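Side-chain contacts in histidyl-trna synthetase (Thermus thermophilus, PDB 1H4V), which joins histidine to its cognate tRNA(His) at the expense of ATP, working as a homodimeric class II aminoacyl-tRNA synthetase: residues Lys368-Ala373 with Lys397-Gly402; Glu45-Phe50 with Met65-Asp70; Pro99-Leu104 with Pro137-Glu142; Glu349-Arg354 with Glu410-Tyr415; Gln21-Thr26 with Arg311-Leu316. All coordinates share one frame; numbering follows the deposited sequence.

Contact 1: Lys368-Ala373 with Lys397-Gly402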
# COMPACT_ATOMS: atom_id res chain seq x y z
N LYS A 368 5.05 19.98 34.58
CA LYS A 368 3.99 19.33 33.82
C LYS A 368 4.50 18.98 32.42
O LYS A 368 4.20 17.91 31.90
CB LYS A 368 2.77 20.25 33.71
CG LYS A 368 2.35 20.88 35.03
CD LYS A 368 2.08 19.84 36.11
CE LYS A 368 1.77 20.53 37.43
NZ LYS A 368 2.89 21.42 37.87
N GLY A 369 5.26 19.88 31.82
CA GLY A 369 5.79 19.63 30.50
C GLY A 369 6.70 18.43 30.51
O GLY A 369 6.60 17.55 29.65
N LEU A 370 7.61 18.40 31.48
CA LEU A 370 8.55 17.30 31.62
C LEU A 370 7.76 16.01 31.80
O LEU A 370 8.15 14.95 31.31
CB LEU A 370 9.44 17.54 32.84
CG LEU A 370 10.34 16.37 33.25
CD1 LEU A 370 11.26 16.01 32.10
CD2 LEU A 370 11.13 16.76 34.49
N GLU A 371 6.64 16.13 32.49
CA GLU A 371 5.75 15.03 32.75
C GLU A 371 5.20 14.50 31.42
O GLU A 371 5.09 13.29 31.21
CB GLU A 371 4.61 15.53 33.64
CG GLU A 371 3.89 14.50 34.48
CD GLU A 371 3.11 15.15 35.62
OE1 GLU A 371 2.20 15.96 35.33
OE2 GLU A 371 3.40 14.85 36.79
N GLU A 372 4.88 15.41 30.50
CA GLU A 372 4.34 15.01 29.20
C GLU A 372 5.41 14.35 28.33
O GLU A 372 5.11 13.43 27.57
CB GLU A 372 3.74 16.22 28.48
CG GLU A 372 2.76 16.98 29.36
CD GLU A 372 2.02 18.07 28.62
OE1 GLU A 372 2.67 18.86 27.88
OE2 GLU A 372 0.78 18.16 28.78
N ALA A 373 6.65 14.81 28.44
CA ALA A 373 7.74 14.24 27.67
C ALA A 373 7.98 12.79 28.08
O ALA A 373 8.29 11.95 27.25
CB ALA A 373 9.01 15.05 27.86
N LYS A 397 17.17 18.23 28.61
CA LYS A 397 17.25 17.29 29.71
C LYS A 397 17.11 15.88 29.18
O LYS A 397 16.04 15.50 28.69
CB LYS A 397 16.15 17.57 30.73
CG LYS A 397 16.22 16.69 31.97
CD LYS A 397 15.04 16.93 32.90
CE LYS A 397 15.28 16.30 34.26
NZ LYS A 397 16.50 16.90 34.89
N ARG A 398 18.18 15.10 29.28
CA ARG A 398 18.11 13.72 28.83
C ARG A 398 17.25 13.02 29.87
O ARG A 398 17.67 12.84 31.01
CB ARG A 398 19.51 13.11 28.75
CG ARG A 398 19.52 11.71 28.16
CD ARG A 398 20.92 11.28 27.74
NE ARG A 398 20.90 9.97 27.08
CZ ARG A 398 20.19 9.70 25.99
NH1 ARG A 398 19.43 10.63 25.43
NH2 ARG A 398 20.22 8.48 25.45
N LEU A 399 16.04 12.66 29.48
CA LEU A 399 15.10 12.03 30.39
C LEU A 399 15.63 10.78 31.10
O LEU A 399 15.50 10.66 32.32
CB LEU A 399 13.78 11.71 29.67
CG LEU A 399 13.04 12.89 29.03
CD1 LEU A 399 11.64 12.46 28.65
CD2 LEU A 399 12.96 14.05 29.98
N ALA A 400 16.23 9.87 30.35
CA ALA A 400 16.76 8.63 30.91
C ALA A 400 17.82 8.81 32.01
O ALA A 400 17.90 7.99 32.93
CB ALA A 400 17.33 7.76 29.80
N THR A 401 18.63 9.86 31.93
CA THR A 401 19.66 10.07 32.94
C THR A 401 19.48 11.33 33.79
O THR A 401 20.23 11.55 34.74
CB THR A 401 21.06 10.13 32.30
OG1 THR A 401 21.22 11.37 31.60
CG2 THR A 401 21.25 8.95 31.34
N GLY A 402 18.50 12.16 33.45
CA GLY A 402 18.25 13.37 34.22
C GLY A 402 19.21 14.51 33.93
O GLY A 402 19.00 15.63 34.39
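Leu399, just past the end of strand 393-398, faces Ala373 of helix 366-375 with the CA atoms of the two residues 8.2 Å apart. Leu399 has the largest share of the buried surface and splits its two methyls between two helix residues one turn apart. Its CD2 meets CD1 of Leu370 at 3.4 Å, a close approach in which the two leucines slide past each other in opposite directions. Its CD1 lies against Ala373, 3.8 Å from CB and 3.7 Å from the carbonyl O, so that this methyl rests partly on helix backbone. Leu370 starts off along the helix flank rather than straight at its partner; with CG anti to the backbone N (chi1 171°), the isobutyl group swings across and its end reaches the other segment. There it also crosses the Lys397 chain at about a right angle, CD1 touching Lys397 CD at 4.0 Å. The lysine offers only its methylene part to this apolar patch. Its chain runs extended as far as CE and bends at the last torsion (chi4 60°), where Lys397 NZ donates a hydrogen bond to Gly402 O (2.8 Å) and closes the turn that follows the strand. Strand 380-384 completes the setting in the anticodon-binding domain: it pairs with strand 393-398, Ala381 lies against both Ala373 and Leu399, and Phe383 packs on Leu370, so that helix 366-375 packs against strand 380-384 and against the end of strand 393-398 with the turn after it.

Contact 2: Glu45-Phe50 with Met65-Asp70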
# COMPACT_ATOMS: atom_id res chain seq x y z
N GLU A 45 -10.50 -3.92 -12.23
CA GLU A 45 -10.20 -4.33 -13.60
C GLU A 45 -11.48 -4.71 -14.33
O GLU A 45 -12.57 -4.72 -13.74
CB GLU A 45 -9.26 -5.54 -13.59
CG GLU A 45 -8.02 -5.32 -12.77
CD GLU A 45 -6.79 -5.93 -13.39
OE1 GLU A 45 -6.76 -6.09 -14.63
OE2 GLU A 45 -5.85 -6.23 -12.63
N GLU A 46 -11.34 -5.03 -15.61
CA GLU A 46 -12.50 -5.45 -16.37
C GLU A 46 -12.97 -6.74 -15.72
O GLU A 46 -12.16 -7.61 -15.41
CB GLU A 46 -12.14 -5.73 -17.82
CG GLU A 46 -11.83 -4.52 -18.64
CD GLU A 46 -11.89 -4.84 -20.12
OE1 GLU A 46 -12.96 -5.32 -20.57
OE2 GLU A 46 -10.87 -4.63 -20.82
N THR A 47 -14.27 -6.83 -15.52
CA THR A 47 -14.90 -8.00 -14.90
C THR A 47 -14.43 -9.33 -15.47
O THR A 47 -14.25 -10.30 -14.74
CB THR A 47 -16.42 -7.88 -15.03
OG1 THR A 47 -16.86 -6.75 -14.29
CG2 THR A 47 -17.11 -9.12 -14.53
N GLN A 48 -14.24 -9.39 -16.78
CA GLN A 48 -13.82 -10.64 -17.41
C GLN A 48 -12.48 -11.17 -16.90
O GLN A 48 -12.20 -12.36 -17.00
CB GLN A 48 -13.76 -10.47 -18.93
CG GLN A 48 -12.86 -9.36 -19.41
CD GLN A 48 -12.90 -9.20 -20.91
OE1 GLN A 48 -12.64 -10.15 -21.66
NE2 GLN A 48 -13.24 -8.00 -21.37
N VAL A 49 -11.66 -10.30 -16.33
CA VAL A 49 -10.37 -10.74 -15.83
C VAL A 49 -10.58 -11.74 -14.70
O VAL A 49 -9.84 -12.72 -14.57
CB VAL A 49 -9.55 -9.55 -15.31
CG1 VAL A 49 -8.34 -10.03 -14.54
CG2 VAL A 49 -9.12 -8.68 -16.47
N PHE A 50 -11.64 -11.51 -13.93
CA PHE A 50 -11.94 -12.36 -12.79
C PHE A 50 -13.02 -13.42 -12.94
O PHE A 50 -13.32 -14.11 -11.96
CB PHE A 50 -12.24 -11.46 -11.58
CG PHE A 50 -11.10 -10.54 -11.22
CD1 PHE A 50 -11.24 -9.16 -11.31
CD2 PHE A 50 -9.87 -11.07 -10.83
CE1 PHE A 50 -10.17 -8.33 -11.01
CE2 PHE A 50 -8.81 -10.24 -10.53
CZ PHE A 50 -8.95 -8.87 -10.62
N MET A 65 -18.68 -10.56 -5.61
CA MET A 65 -17.67 -9.66 -6.18
C MET A 65 -18.28 -8.27 -6.38
O MET A 65 -19.40 -8.15 -6.86
CB MET A 65 -17.18 -10.18 -7.53
CG MET A 65 -16.02 -11.16 -7.47
SD MET A 65 -15.59 -11.83 -9.12
CE MET A 65 -15.94 -10.45 -10.17
N PHE A 66 -17.55 -7.23 -6.01
CA PHE A 66 -18.05 -5.88 -6.19
C PHE A 66 -17.83 -5.51 -7.65
O PHE A 66 -16.70 -5.32 -8.09
CB PHE A 66 -17.32 -4.87 -5.29
CG PHE A 66 -17.57 -5.06 -3.83
CD1 PHE A 66 -16.65 -5.72 -3.03
CD2 PHE A 66 -18.72 -4.54 -3.24
CE1 PHE A 66 -16.87 -5.86 -1.65
CE2 PHE A 66 -18.95 -4.68 -1.86
CZ PHE A 66 -18.02 -5.34 -1.07
N THR A 67 -18.92 -5.43 -8.40
CA THR A 67 -18.87 -5.13 -9.82
C THR A 67 -19.66 -3.86 -10.09
O THR A 67 -20.57 -3.52 -9.36
CB THR A 67 -19.48 -6.29 -10.62
OG1 THR A 67 -18.80 -7.49 -10.28
CG2 THR A 67 -19.35 -6.05 -12.12
N PHE A 68 -19.30 -3.16 -11.16
CA PHE A 68 -20.00 -1.94 -11.51
C PHE A 68 -19.48 -1.46 -12.85
O PHE A 68 -18.42 -1.89 -13.30
CB PHE A 68 -19.77 -0.87 -10.44
CG PHE A 68 -18.33 -0.46 -10.28
CD1 PHE A 68 -17.80 0.60 -11.01
CD2 PHE A 68 -17.49 -1.17 -9.42
CE1 PHE A 68 -16.45 0.96 -10.89
CE2 PHE A 68 -16.14 -0.83 -9.29
CZ PHE A 68 -15.62 0.24 -10.03
N GLN A 69 -20.23 -0.60 -13.52
CA GLN A 69 -19.76 -0.09 -14.80
C GLN A 69 -19.50 1.39 -14.69
O GLN A 69 -20.24 2.11 -14.03
CB GLN A 69 -20.76 -0.40 -15.91
CG GLN A 69 -22.17 0.06 -15.66
CD GLN A 69 -23.13 -0.50 -16.70
OE1 GLN A 69 -23.31 -1.72 -16.79
NE2 GLN A 69 -23.73 0.38 -17.48
N ASP A 70 -18.42 1.84 -15.32
CA ASP A 70 -18.06 3.24 -15.29
C ASP A 70 -18.80 3.99 -16.39
O ASP A 70 -19.65 3.43 -17.08
CB ASP A 70 -16.56 3.41 -15.49
CG ASP A 70 -16.10 2.99 -16.87
OD1 ASP A 70 -16.71 3.44 -17.86
OD2 ASP A 70 -15.12 2.23 -16.96
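Thr47 and Thr67 meet across the contact in van der Waals fashion, their side chains crossing at about a right angle with Thr47 OG1 3.4 Å from the CG2 methyl of Thr67. The CA atoms of this pair are 7.1 Å apart, and the two threonines meet over one face of the middle strand 75-78, which separates their strands in the sheet. The apolar touch joins Met65 to Phe50. The methionine chain bends at its last torsion (chi3 33°), bringing the CE methyl to 4.1 Å from Phe50 CB; SD follows at 4.2 Å. It is thus the root of the phenylalanine that is touched, while the ring leads away and takes Val49 CG1 over the centre of one face, 4.0 Å above its plane.

Polar bonds run through neighbours instead. Thr47 OG1 is hydrogen-bonded to Ser75 and Thr77, and Thr67 OG1 also bonds to Thr77, so one threonine hydroxyl of the middle strand links both sides. Within 45-50, Gln48 NE2 reaches Glu46 OE1 at 2.8 Å from above the carboxylate plane, along a bent path of 136°.

At the dimer interface, Phe68 meets Phe68 of the second subunit and Asp70 forms a salt bridge with Arg122 of that subunit. The contact joins the two outer strands, 44-46 and 67-69, of a small three-stranded antiparallel sheet in the catalytic region, together with the turn and loop residues beside them.

Contact 3: Pro99-Leu104 with Pro137-Glu142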
# COMPACT_ATOMS: atom_id res chain seq x y z
N PRO A 99 13.50 -13.95 -19.03
CA PRO A 99 14.00 -15.30 -18.75
C PRO A 99 12.97 -15.98 -17.87
O PRO A 99 12.49 -15.40 -16.89
CB PRO A 99 15.33 -15.03 -18.04
CG PRO A 99 15.15 -13.66 -17.45
CD PRO A 99 14.42 -12.92 -18.53
N GLN A 100 12.60 -17.21 -18.23
CA GLN A 100 11.59 -17.96 -17.49
C GLN A 100 12.19 -18.92 -16.48
O GLN A 100 13.27 -19.48 -16.70
CB GLN A 100 10.72 -18.72 -18.49
CG GLN A 100 10.11 -17.83 -19.56
CD GLN A 100 9.07 -16.88 -19.01
OE1 GLN A 100 8.11 -17.30 -18.37
NE2 GLN A 100 9.25 -15.59 -19.26
N PRO A 101 11.50 -19.15 -15.35
CA PRO A 101 10.20 -18.54 -15.03
C PRO A 101 10.28 -17.11 -14.48
O PRO A 101 11.32 -16.66 -14.01
CB PRO A 101 9.63 -19.49 -14.00
CG PRO A 101 10.85 -19.89 -13.23
CD PRO A 101 11.86 -20.16 -14.35
N VAL A 102 9.16 -16.40 -14.56
CA VAL A 102 9.11 -15.05 -14.03
C VAL A 102 8.45 -15.18 -12.66
O VAL A 102 7.33 -15.69 -12.55
CB VAL A 102 8.28 -14.13 -14.92
CG1 VAL A 102 8.24 -12.74 -14.33
CG2 VAL A 102 8.87 -14.11 -16.33
N ARG A 103 9.15 -14.75 -11.63
CA ARG A 103 8.62 -14.82 -10.28
C ARG A 103 8.10 -13.45 -9.87
O ARG A 103 8.80 -12.45 -9.96
CB ARG A 103 9.71 -15.31 -9.31
CG ARG A 103 10.14 -16.77 -9.53
CD ARG A 103 11.12 -17.20 -8.44
NE ARG A 103 11.61 -18.57 -8.59
CZ ARG A 103 12.49 -18.95 -9.52
NH1 ARG A 103 12.99 -18.08 -10.39
NH2 ARG A 103 12.90 -20.21 -9.55
N LEU A 104 6.85 -13.41 -9.42
CA LEU A 104 6.25 -12.14 -9.02
C LEU A 104 5.59 -12.25 -7.66
O LEU A 104 5.16 -13.32 -7.24
CB LEU A 104 5.19 -11.70 -10.03
CG LEU A 104 5.54 -11.65 -11.53
CD1 LEU A 104 4.25 -11.57 -12.32
CD2 LEU A 104 6.44 -10.48 -11.84
N PRO A 137 8.68 -29.19 -11.55
CA PRO A 137 8.25 -29.48 -10.18
C PRO A 137 9.07 -28.79 -9.09
O PRO A 137 8.64 -28.70 -7.93
CB PRO A 137 8.32 -31.01 -10.10
CG PRO A 137 9.35 -31.36 -11.12
CD PRO A 137 9.04 -30.43 -12.26
N ILE A 138 10.25 -28.32 -9.45
CA ILE A 138 11.08 -27.60 -8.50
C ILE A 138 10.32 -26.33 -8.08
O ILE A 138 10.36 -25.94 -6.92
CB ILE A 138 12.46 -27.23 -9.11
CG1 ILE A 138 13.38 -28.45 -9.07
CG2 ILE A 138 13.09 -26.06 -8.37
CD1 ILE A 138 14.69 -28.29 -9.84
N LEU A 139 9.61 -25.71 -9.01
CA LEU A 139 8.88 -24.49 -8.70
C LEU A 139 7.73 -24.71 -7.72
O LEU A 139 7.41 -23.82 -6.93
CB LEU A 139 8.36 -23.86 -9.99
CG LEU A 139 9.53 -23.53 -10.91
CD1 LEU A 139 9.01 -23.12 -12.26
CD2 LEU A 139 10.39 -22.44 -10.29
N ASP A 140 7.11 -25.89 -7.77
CA ASP A 140 6.01 -26.20 -6.86
C ASP A 140 6.56 -26.35 -5.45
O ASP A 140 6.00 -25.81 -4.50
CB ASP A 140 5.32 -27.51 -7.28
CG ASP A 140 4.88 -27.49 -8.73
OD1 ASP A 140 3.74 -27.91 -9.01
OD2 ASP A 140 5.68 -27.06 -9.59
N ALA A 141 7.67 -27.07 -5.31
CA ALA A 141 8.27 -27.25 -4.00
C ALA A 141 8.73 -25.90 -3.46
O ALA A 141 8.65 -25.64 -2.26
CB ALA A 141 9.46 -28.22 -4.11
N GLU A 142 9.22 -25.03 -4.35
CA GLU A 142 9.68 -23.71 -3.94
C GLU A 142 8.52 -22.86 -3.43
O GLU A 142 8.65 -22.17 -2.42
CB GLU A 142 10.38 -23.01 -5.11
CG GLU A 142 10.91 -21.63 -4.79
CD GLU A 142 11.84 -21.10 -5.88
OE1 GLU A 142 13.04 -20.88 -5.59
OE2 GLU A 142 11.37 -20.90 -7.02
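Strand 102-111 of the large mixed sheet in the catalytic region, together with the turn leading into it, meets the first turns of helix 137-153 through an arginine-glutamate salt bridge and a small apolar patch. Arg103 holds Glu142 side-on, with two nitrogens directed to the same oxygen: NE to OE2 at 2.8 Å and NH2 to OE2 at 3.0 Å. OE2 lies at the guanidinium edge and nearly in its plane, but the two flat groups stand 79° apart. NH2 uses the syn lone pair of OE2, whereas NE comes from above the carboxylate plane. The arginine chain is extended from CG to NE, and Glu142, with CG anti to the backbone N (chi1 -180°), stretches out to meet it at about a right angle.

Leu139, one turn earlier on the helix, lies beside this bridge. Its CD2 touches Arg103 NH2 at 3.4 Å, and its CD1 packs on CG of Pro101 at 3.8 Å. Pro101, which follows a cis peptide bond, also sets CG over one face of the guanidinium, near the rim.

The other carboxylate oxygen, Glu142 OE1, makes a salt bridge to Arg352 of the second subunit. One carboxylate thus lies between two arginines from different chains, which probably favours its ionised form and ties the internal bridge to the dimer interface.

Contact 4: Glu349-Arg354 with Glu410-Tyr415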
# COMPACT_ATOMS: atom_id res chain seq x y z
N GLU A 349 11.40 22.64 13.78
CA GLU A 349 11.53 22.61 12.33
C GLU A 349 12.99 22.61 11.88
O GLU A 349 13.33 22.04 10.85
CB GLU A 349 10.78 23.78 11.69
CG GLU A 349 9.47 23.38 11.02
CD GLU A 349 9.66 22.32 9.94
OE1 GLU A 349 10.47 22.54 9.01
OE2 GLU A 349 9.00 21.25 10.02
N ALA A 350 13.85 23.26 12.66
CA ALA A 350 15.27 23.33 12.35
C ALA A 350 15.96 21.99 12.59
O ALA A 350 17.04 21.73 12.06
CB ALA A 350 15.94 24.41 13.20
N LEU A 351 15.34 21.14 13.40
CA LEU A 351 15.89 19.84 13.73
C LEU A 351 15.34 18.69 12.88
O LEU A 351 15.91 17.60 12.86
CB LEU A 351 15.65 19.55 15.22
CG LEU A 351 16.36 20.53 16.17
CD1 LEU A 351 15.88 20.33 17.60
CD2 LEU A 351 17.88 20.32 16.08
N ARG A 352 14.23 18.93 12.19
CA ARG A 352 13.59 17.92 11.34
C ARG A 352 14.15 17.99 9.92
O ARG A 352 14.59 19.05 9.48
CB ARG A 352 12.09 18.14 11.23
CG ARG A 352 11.31 18.14 12.51
CD ARG A 352 10.02 18.91 12.27
NE ARG A 352 9.13 18.81 13.40
CZ ARG A 352 7.95 19.42 13.48
NH1 ARG A 352 7.52 20.19 12.48
NH2 ARG A 352 7.20 19.24 14.56
N PRO A 353 14.09 16.87 9.18
CA PRO A 353 13.55 15.58 9.62
C PRO A 353 14.62 14.60 10.13
O PRO A 353 14.31 13.45 10.42
CB PRO A 353 12.87 15.06 8.37
CG PRO A 353 13.83 15.49 7.32
CD PRO A 353 14.14 16.92 7.70
N ARG A 354 15.87 15.06 10.24
CA ARG A 354 16.94 14.18 10.71
C ARG A 354 16.63 13.69 12.11
O ARG A 354 16.98 12.57 12.49
CB ARG A 354 18.28 14.91 10.70
CG ARG A 354 19.41 14.11 11.33
CD ARG A 354 20.75 14.80 11.18
NE ARG A 354 21.20 14.80 9.79
CZ ARG A 354 22.40 15.20 9.39
NH1 ARG A 354 23.29 15.64 10.28
NH2 ARG A 354 22.72 15.16 8.10
N GLU A 410 22.30 27.10 17.92
CA GLU A 410 23.17 26.60 16.86
C GLU A 410 23.81 25.26 17.23
O GLU A 410 24.17 24.48 16.35
CB GLU A 410 24.29 27.60 16.56
CG GLU A 410 23.83 28.99 16.12
CD GLU A 410 23.16 29.77 17.25
OE1 GLU A 410 23.72 29.81 18.37
OE2 GLU A 410 22.08 30.36 17.00
N GLU A 411 23.93 25.00 18.53
CA GLU A 411 24.57 23.78 19.02
C GLU A 411 23.63 22.61 19.26
O GLU A 411 24.08 21.48 19.44
CB GLU A 411 25.33 24.06 20.32
CG GLU A 411 26.36 25.16 20.25
CD GLU A 411 26.96 25.50 21.60
OE1 GLU A 411 26.20 25.82 22.55
OE2 GLU A 411 28.21 25.45 21.73
N VAL A 412 22.33 22.87 19.29
CA VAL A 412 21.37 21.81 19.55
C VAL A 412 21.40 20.63 18.58
O VAL A 412 21.44 19.47 19.01
CB VAL A 412 19.94 22.37 19.63
CG1 VAL A 412 18.93 21.25 19.80
CG2 VAL A 412 19.84 23.33 20.80
N PRO A 413 21.40 20.89 17.27
CA PRO A 413 21.43 19.78 16.31
C PRO A 413 22.63 18.86 16.56
O PRO A 413 22.50 17.65 16.70
CB PRO A 413 21.53 20.48 14.95
CG PRO A 413 20.91 21.81 15.19
CD PRO A 413 21.43 22.19 16.56
N GLY A 414 23.81 19.47 16.60
CA GLY A 414 25.03 18.71 16.81
C GLY A 414 25.04 17.96 18.12
O GLY A 414 25.39 16.78 18.16
N TYR A 415 24.65 18.63 19.19
CA TYR A 415 24.63 18.01 20.51
C TYR A 415 23.70 16.80 20.54
O TYR A 415 24.07 15.73 21.05
CB TYR A 415 24.18 19.04 21.54
CG TYR A 415 24.05 18.47 22.93
CD1 TYR A 415 25.14 18.48 23.81
CD2 TYR A 415 22.86 17.89 23.36
CE1 TYR A 415 25.04 17.92 25.09
CE2 TYR A 415 22.74 17.33 24.62
CZ TYR A 415 23.83 17.34 25.48
OH TYR A 415 23.70 16.79 26.74
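Leu351, at the C-terminal end of helix 338-351, meets Val412 and Pro413 at the start of helix 412-419, joining two helices of the anticodon-binding domain. The backbones come close, with the CA atoms of Leu351 and Pro413 6.1 Å apart. Leu351 has the largest share of the buried surface and uses its two methyls differently. CD1 turns to Val412, 3.9 Å from CG1. Leu351 CD2 sits against the proline, 3.5 Å from Pro413 CG, 3.8 Å from Pro413 CB and 3.6 Å from Pro413 CA, so the methyl rests on the ring and on the backbone that carries it. The CB of Leu351 does not aim at its partners, but chi1 (-63°) and an extended chi2 carry the methyls over to them, and the side chain meets both at about a right angle.

Val412 points toward Leu351 and is backed by Leu407 and Val394 of the sheet, while Leu416, one turn along helix 412-419, also touches Leu351. The next residue, Arg352, faces the second subunit. Within its own segment, Arg352 NH1 forms a salt bridge with Glu349 OE2 at 3.1 Å, in the guanidinium plane and on the anti lone pair of that oxygen.

Contact 5: Gln21-Thr26 with Arg311-Leu316. With SO4 (sulfate ion), chain B.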
# COMPACT_ATOMS: atom_id res chain seq x y z
N GLN A 21 2.32 -4.19 8.55
CA GLN A 21 3.53 -3.77 7.86
C GLN A 21 4.69 -4.74 8.11
O GLN A 21 5.52 -4.93 7.23
CB GLN A 21 3.92 -2.35 8.30
CG GLN A 21 2.81 -1.34 8.01
CD GLN A 21 3.13 0.06 8.46
OE1 GLN A 21 3.59 0.27 9.58
NE2 GLN A 21 2.86 1.05 7.60
N ARG A 22 4.72 -5.35 9.29
CA ARG A 22 5.78 -6.30 9.60
C ARG A 22 5.59 -7.54 8.74
O ARG A 22 6.53 -8.06 8.15
CB ARG A 22 5.73 -6.70 11.08
CG ARG A 22 6.43 -5.73 12.00
CD ARG A 22 7.00 -6.49 13.18
NE ARG A 22 7.63 -5.61 14.16
CZ ARG A 22 8.31 -6.04 15.22
NH1 ARG A 22 8.45 -7.34 15.41
NH2 ARG A 22 8.83 -5.18 16.08
N ILE A 23 4.35 -8.01 8.69
CA ILE A 23 4.00 -9.18 7.93
C ILE A 23 4.38 -9.01 6.47
O ILE A 23 5.03 -9.89 5.88
CB ILE A 23 2.49 -9.48 8.06
CG1 ILE A 23 2.18 -9.79 9.53
CG2 ILE A 23 2.11 -10.65 7.19
CD1 ILE A 23 0.72 -9.97 9.84
N VAL A 24 4.00 -7.88 5.88
CA VAL A 24 4.33 -7.62 4.48
C VAL A 24 5.84 -7.45 4.30
O VAL A 24 6.40 -7.96 3.33
CB VAL A 24 3.55 -6.38 3.94
CG1 VAL A 24 4.12 -5.94 2.60
CG2 VAL A 24 2.07 -6.74 3.75
N ALA A 25 6.50 -6.75 5.23
CA ALA A 25 7.95 -6.54 5.14
C ALA A 25 8.67 -7.88 5.18
O ALA A 25 9.69 -8.07 4.51
CB ALA A 25 8.45 -5.65 6.29
N THR A 26 8.15 -8.82 5.96
CA THR A 26 8.76 -10.14 6.04
C THR A 26 8.58 -10.90 4.72
O THR A 26 9.53 -11.52 4.23
CB THR A 26 8.15 -10.95 7.17
OG1 THR A 26 8.51 -10.33 8.42
CG2 THR A 26 8.65 -12.38 7.14
N ARG A 311 -5.39 -13.01 8.62
CA ARG A 311 -5.38 -14.38 9.15
C ARG A 311 -4.07 -14.58 9.91
O ARG A 311 -4.06 -15.16 11.00
CB ARG A 311 -5.43 -15.41 8.01
CG ARG A 311 -6.75 -15.49 7.27
CD ARG A 311 -7.80 -16.27 8.06
NE ARG A 311 -9.04 -16.42 7.30
CZ ARG A 311 -9.15 -17.11 6.17
NH1 ARG A 311 -8.09 -17.72 5.66
NH2 ARG A 311 -10.32 -17.17 5.54
N VAL A 312 -2.98 -14.12 9.32
CA VAL A 312 -1.66 -14.25 9.93
C VAL A 312 -1.54 -13.43 11.21
O VAL A 312 -1.03 -13.93 12.20
CB VAL A 312 -0.54 -13.87 8.93
CG1 VAL A 312 0.80 -13.85 9.63
CG2 VAL A 312 -0.52 -14.89 7.79
N ALA A 313 -2.01 -12.18 11.19
CA ALA A 313 -1.94 -11.35 12.39
C ALA A 313 -2.72 -12.02 13.53
O ALA A 313 -2.33 -11.92 14.69
CB ALA A 313 -2.51 -9.96 12.11
N LEU A 314 -3.82 -12.69 13.20
CA LEU A 314 -4.59 -13.37 14.23
C LEU A 314 -3.80 -14.55 14.76
O LEU A 314 -3.75 -14.79 15.97
CB LEU A 314 -5.94 -13.85 13.69
CG LEU A 314 -7.09 -12.83 13.67
CD1 LEU A 314 -8.27 -13.42 12.91
CD2 LEU A 314 -7.51 -12.47 15.09
N ALA A 315 -3.16 -15.30 13.86
CA ALA A 315 -2.37 -16.44 14.28
C ALA A 315 -1.25 -15.99 15.21
O ALA A 315 -0.99 -16.62 16.23
CB ALA A 315 -1.80 -17.16 13.08
N LEU A 316 -0.59 -14.88 14.87
CA LEU A 316 0.49 -14.36 15.71
C LEU A 316 -0.06 -13.97 17.08
O LEU A 316 0.52 -14.29 18.11
CB LEU A 316 1.15 -13.14 15.06
CG LEU A 316 2.14 -13.43 13.94
CD1 LEU A 316 2.65 -12.12 13.35
CD2 LEU A 316 3.30 -14.25 14.48
S SO4 B . 7.83 -1.62 14.15
O1 SO4 B . 7.97 -1.99 15.57
O2 SO4 B . 7.94 -2.82 13.30
O3 SO4 B . 8.89 -0.67 13.76
O4 SO4 B . 6.52 -0.98 13.94
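Ile23 of helix 14-33 is the bump of this contact: its CD1 methyl fits the shallow hollow formed by Val312 and Ala313 on helix 309-318. It sits 3.9 Å from Val312 CG1, 3.9 Å from Ala313 CB and 3.8 Å from the backbone N of Ala313. The small alanine thus lets the methyl approach helix backbone as well as side chains. Leu316, one turn on, borders the hollow more loosely, with CD1 4.5 Å from Ile23 CG1. CG1 of the isoleucine is anti to the carbonyl carbon (chi1 -63°), and its extended chain pushes the tip forward, sliding past Val312 in the opposite direction. The axes of the two short helical segments approach to 10.6 Å at 109°, a steep crossing consistent with a contact confined largely to this one bump.

Away from the hollow, Arg22 NE donates to O2 of a sulfate, probably from the crystallisation liquor, at 2.9 Å. A weak bond runs from Arg22 NH2 to O1, and Arg18 holds the same ion.

Phe307 of strand 302-308 packs on both Ile23 and Val312, Met19 of helix 14-33 lies on Ala313 and Leu316, and Leu151 of helix 137-153 touches Val312, so the crossing packs against strand 302-308 and helix 137-153 in the catalytic region.

How the contacts relate
Contacts 4 and 5 are buried and apolar across their segments, each built round one branched residue packing against a neighbouring helix. Contacts 1, 2 and 3 are partly buried: contact 1 is apolar too, contact 2 mixes a hydroxyl-methyl touch with an apolar one, and contact 3 alone carries a salt bridge across its segments. Contacts 1 and 4 share the anticodon-binding domain, with centres about 18 Å apart and contact 1 nested within the chain loop closed by contact 4. Contacts 2, 3 and 5 belong to the catalytic region, where contact 5 closes a chain loop within which the other two are nested. Contacts 3 and 4 meet across the dimer, catalytic region of one subunit to anticodon-binding domain of the other.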